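Local coordinates for protein peptidase (Pseudomonas aeruginosa, PDB 5LOX) that probably acts as an N-terminal nucleophile hydrolase related to proteasome beta subunits, and assembles with copies of itself into a helical complex, at residues L165-F176 with P189-R197. The protein carries 3 engineered substitutions. Residues are numbered along the deposited sequence; the frame is centred on the assembly and turned at random.
Sequences LEQALRCALVSF and PLDLLVYHR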
loop_
_atom_site.group_PDB
_atom_site.type_symbol
_atom_site.label_atom_id
_atom_site.label_comp_id
_atom_site.label_asym_id
_atom_site.label_seq_id
_atom_site.Cartn_x
_atom_site.Cartn_y
_atom_site.Cartn_z
ATOM N N LEU A 165 -119.414 18.998 -8.111
ATOM C CA LEU A 165 -118.600 18.807 -6.902
ATOM C C LEU A 165 -118.011 17.398 -6.764
ATOM O O LEU A 165 -116.807 17.258 -6.634
ATOM C CB LEU A 165 -119.389 19.147 -5.654
ATOM C CG LEU A 165 -120.056 20.528 -5.630
ATOM C CD1 LEU A 165 -120.891 20.675 -4.377
ATOM C CD2 LEU A 165 -119.050 21.633 -5.700
ATOM N N GLU A 166 -118.836 16.348 -6.904
ATOM C CA GLU A 166 -118.315 14.972 -6.806
ATOM C C GLU A 166 -117.110 14.774 -7.781
ATOM O O GLU A 166 -116.128 14.164 -7.413
ATOM C CB GLU A 166 -119.414 13.895 -6.976
ATOM N N GLN A 167 -117.174 15.325 -8.996
ATOM C CA GLN A 167 -116.095 15.126 -9.956
ATOM C C GLN A 167 -114.896 15.948 -9.636
ATOM O O GLN A 167 -113.778 15.556 -9.933
ATOM C CB GLN A 167 -116.557 15.421 -11.375
ATOM C CG GLN A 167 -117.650 14.455 -11.776
ATOM C CD GLN A 167 -118.192 14.702 -13.158
ATOM O OE1 GLN A 167 -117.504 15.258 -14.021
ATOM N NE2 GLN A 167 -119.444 14.289 -13.381
ATOM N N ALA A 168 -115.125 17.138 -9.119
ATOM C CA ALA A 168 -114.018 17.992 -8.724
ATOM C C ALA A 168 -113.241 17.329 -7.613
ATOM O O ALA A 168 -112.025 17.333 -7.608
ATOM C CB ALA A 168 -114.540 19.343 -8.265
ATOM N N LEU A 169 -113.959 16.781 -6.652
ATOM C CA LEU A 169 -113.321 16.127 -5.530
ATOM C C LEU A 169 -112.457 14.976 -6.015
ATOM O O LEU A 169 -111.342 14.778 -5.571
ATOM C CB LEU A 169 -114.389 15.582 -4.586
ATOM C CG LEU A 169 -113.857 14.836 -3.369
ATOM C CD1 LEU A 169 -112.972 15.744 -2.557
ATOM C CD2 LEU A 169 -115.006 14.338 -2.516
ATOM N N ARG A 170 -113.018 14.193 -6.929
ATOM C CA ARG A 170 -112.321 13.059 -7.519
ATOM C C ARG A 170 -111.043 13.530 -8.179
ATOM O O ARG A 170 -109.976 12.944 -8.059
ATOM C CB ARG A 170 -113.221 12.443 -8.570
ATOM C CG ARG A 170 -112.863 11.036 -8.950
ATOM C CD ARG A 170 -114.130 10.300 -9.295
ATOM N NE ARG A 170 -114.637 10.629 -10.630
ATOM C CZ ARG A 170 -115.929 10.610 -10.968
ATOM N NH1 ARG A 170 -116.893 10.314 -10.067
ATOM N NH2 ARG A 170 -116.277 10.906 -12.206
ATOM N N CYS A 171 -111.178 14.627 -8.887
ATOM C CA CYS A 171 -110.059 15.215 -9.555
ATOM C C CYS A 171 -108.963 15.603 -8.566
ATOM O O CYS A 171 -107.793 15.327 -8.756
ATOM C CB CYS A 171 -110.563 16.439 -10.298
ATOM S SG CYS A 171 -109.669 16.675 -11.804
ATOM N N ALA A 172 -109.361 16.275 -7.500
ATOM C CA ALA A 172 -108.438 16.641 -6.434
ATOM C C ALA A 172 -107.701 15.423 -5.922
ATOM O O ALA A 172 -106.520 15.484 -5.676
ATOM C CB ALA A 172 -109.195 17.313 -5.286
ATOM N N LEU A 173 -108.411 14.323 -5.724
ATOM C CA LEU A 173 -107.779 13.146 -5.155
ATOM C C LEU A 173 -106.683 12.628 -6.062
ATOM O O LEU A 173 -105.655 12.162 -5.604
ATOM C CB LEU A 173 -108.814 12.067 -4.875
ATOM C CG LEU A 173 -109.781 12.404 -3.746
ATOM C CD1 LEU A 173 -110.877 11.353 -3.665
ATOM C CD2 LEU A 173 -109.071 12.499 -2.409
ATOM N N VAL A 174 -106.912 12.691 -7.366
ATOM C CA VAL A 174 -105.910 12.215 -8.303
ATOM C C VAL A 174 -104.706 13.158 -8.238
ATOM O O VAL A 174 -103.557 12.729 -8.310
ATOM C CB VAL A 174 -106.486 12.134 -9.715
ATOM C CG1 VAL A 174 -105.409 11.779 -10.731
ATOM C CG2 VAL A 174 -107.603 11.114 -9.776
ATOM N N SER A 175 -104.981 14.445 -8.090
ATOM C CA SER A 175 -103.940 15.427 -7.874
ATOM C C SER A 175 -103.050 15.016 -6.695
ATOM O O SER A 175 -101.806 15.025 -6.791
ATOM C CB SER A 175 -104.569 16.790 -7.614
ATOM O OG SER A 175 -103.581 17.786 -7.519
ATOM N N PHE A 176 -103.672 14.582 -5.612
ATOM C CA PHE A 176 -102.898 14.169 -4.435
ATOM C C PHE A 176 -102.126 12.879 -4.659
ATOM O O PHE A 176 -101.032 12.714 -4.139
ATOM C CB PHE A 176 -103.797 14.029 -3.191
ATOM C CG PHE A 176 -104.044 15.330 -2.491
ATOM C CD1 PHE A 176 -103.142 15.788 -1.547
ATOM C CD2 PHE A 176 -105.152 16.102 -2.799
ATOM C CE1 PHE A 176 -103.353 16.992 -0.909
ATOM C CE2 PHE A 176 -105.361 17.304 -2.184
ATOM C CZ PHE A 176 -104.462 17.755 -1.232
ATOM N N PRO A 189 -102.559 11.458 6.527
ATOM C CA PRO A 189 -103.944 11.543 6.057
ATOM C C PRO A 189 -104.248 12.821 5.311
ATOM O O PRO A 189 -103.555 13.824 5.515
ATOM C CB PRO A 189 -104.772 11.474 7.362
ATOM C CG PRO A 189 -103.824 11.916 8.427
ATOM C CD PRO A 189 -102.493 11.381 7.986
ATOM N N LEU A 190 -105.304 12.774 4.506
ATOM C CA LEU A 190 -105.869 13.963 3.889
ATOM C C LEU A 190 -107.152 14.357 4.581
ATOM O O LEU A 190 -107.823 13.532 5.190
ATOM C CB LEU A 190 -106.218 13.693 2.437
ATOM C CG LEU A 190 -105.165 12.978 1.601
ATOM C CD1 LEU A 190 -105.640 12.939 0.161
ATOM C CD2 LEU A 190 -103.837 13.693 1.692
ATOM N N ASP A 191 -107.505 15.629 4.448
ATOM C CA ASP A 191 -108.737 16.151 5.026
ATOM C C ASP A 191 -109.521 16.833 3.913
ATOM O O ASP A 191 -108.968 17.671 3.198
ATOM C CB ASP A 191 -108.416 17.131 6.156
ATOM C CG ASP A 191 -107.807 16.439 7.391
ATOM O OD1 ASP A 191 -108.498 15.553 7.976
ATOM O OD2 ASP A 191 -106.641 16.783 7.762
ATOM N N LEU A 192 -110.789 16.436 3.741
ATOM C CA LEU A 192 -111.632 16.981 2.676
ATOM C C LEU A 192 -112.822 17.657 3.262
ATOM O O LEU A 192 -113.305 17.272 4.323
ATOM C CB LEU A 192 -112.163 15.870 1.785
ATOM C CG LEU A 192 -111.193 14.759 1.454
ATOM C CD1 LEU A 192 -111.910 13.642 0.738
ATOM C CD2 LEU A 192 -110.069 15.302 0.595
ATOM N N LEU A 193 -113.352 18.610 2.519
ATOM C CA LEU A 193 -114.645 19.188 2.850
ATOM C C LEU A 193 -115.331 19.675 1.604
ATOM O O LEU A 193 -114.730 20.347 0.775
ATOM C CB LEU A 193 -114.478 20.335 3.814
ATOM C CG LEU A 193 -115.787 20.904 4.342
ATOM C CD1 LEU A 193 -115.655 21.299 5.798
ATOM C CD2 LEU A 193 -116.253 22.087 3.521
ATOM N N VAL A 194 -116.596 19.288 1.453
ATOM C CA VAL A 194 -117.425 19.705 0.317
ATOM C C VAL A 194 -118.560 20.550 0.847
ATOM O O VAL A 194 -119.217 20.153 1.795
ATOM C CB VAL A 194 -118.002 18.475 -0.403
ATOM C CG1 VAL A 194 -119.002 18.913 -1.442
ATOM C CG2 VAL A 194 -116.884 17.653 -1.044
ATOM N N TYR A 195 -118.795 21.707 0.238
ATOM C CA TYR A 195 -119.874 22.602 0.682
ATOM C C TYR A 195 -120.789 22.936 -0.454
ATOM O O TYR A 195 -120.317 23.328 -1.520
ATOM C CB TYR A 195 -119.314 23.900 1.223
ATOM C CG TYR A 195 -120.378 24.938 1.457
ATOM C CD1 TYR A 195 -121.184 24.889 2.587
ATOM C CD2 TYR A 195 -120.579 25.961 0.565
ATOM C CE1 TYR A 195 -122.157 25.848 2.822
ATOM C CE2 TYR A 195 -121.551 26.924 0.778
ATOM C CZ TYR A 195 -122.342 26.854 1.907
ATOM O OH TYR A 195 -123.330 27.789 2.104
ATOM N N HIS A 196 -122.096 22.801 -0.235
ATOM C CA HIS A 196 -123.077 23.024 -1.305
ATOM C C HIS A 196 -123.556 24.471 -1.314
ATOM O O HIS A 196 -123.946 25.006 -0.275
ATOM C CB HIS A 196 -124.228 22.041 -1.155
ATOM C CG HIS A 196 -123.822 20.621 -1.419
ATOM N ND1 HIS A 196 -123.934 20.030 -2.663
ATOM C CD2 HIS A 196 -123.266 19.688 -0.607
ATOM C CE1 HIS A 196 -123.502 18.783 -2.594
ATOM N NE2 HIS A 196 -123.073 18.556 -1.362
ATOM N N ARG A 197 -123.503 25.110 -2.481
ATOM C CA ARG A 197 -123.904 26.500 -2.604
ATOM C C ARG A 197 -125.270 26.696 -1.953
ATOM O O ARG A 197 -126.211 25.971 -2.251
ATOM C CB ARG A 197 -123.967 26.941 -4.077
ATOM C CG ARG A 197 -124.497 28.370 -4.273
ATOM C CD ARG A 197 -124.281 28.920 -5.685
ATOM N NE ARG A 197 -124.825 28.011 -6.691
ATOM C CZ ARG A 197 -126.119 27.846 -6.940
ATOM N NH1 ARG A 197 -127.035 28.546 -6.278
ATOM N NH2 ARG A 197 -126.500 26.966 -7.854
#
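In the sandwich of the proteasome-type N-terminal nucleophile fold, helices cover the outer faces of two beta sheets; here L165, L169, L173 and F176 of helix 165-182 pack on L190, L192, V194 and H196 of strand 190-196. The segments run nearly antiparallel, their axes 9.9 Å apart at closest, and alternate strand residues meet successive helical turns. At one end, L165 sends CD1 over one face of the H196 imidazole, a CH-pi contact 3.9 Å from the ring centroid. With CG beside the backbone N (chi1 -68°), H196 brings its ring back to the helix, while its NE2 is hydrogen-bonded to N241 of a second subunit. Beta-branched V194 serves two leucines, CG1 touching L165 CD1 and CG2 lying 4.1 Å from L169 CD2. The forked tip suits L169, whose other methyl, CD1, meets L192 CD1, the two side chains crossing at about a right angle. L173 reaches in through CD2, which touches both L192 CD2 and L190 CD1. At the far end the flat F176 ring offers a broad apolar surface to both methyls of L190, CD1 lying 3.9 Å from F176 CG; the ring also meets that of Y2. Y240 of the second subunit packs on L169 and L192. Since apolar carbons make nearly all of this buried interface, cohesion should come mainly from the hydrophobic effect and van der Waals contact, with a weak, largely dispersive CH-pi contact at the exposed H196 end.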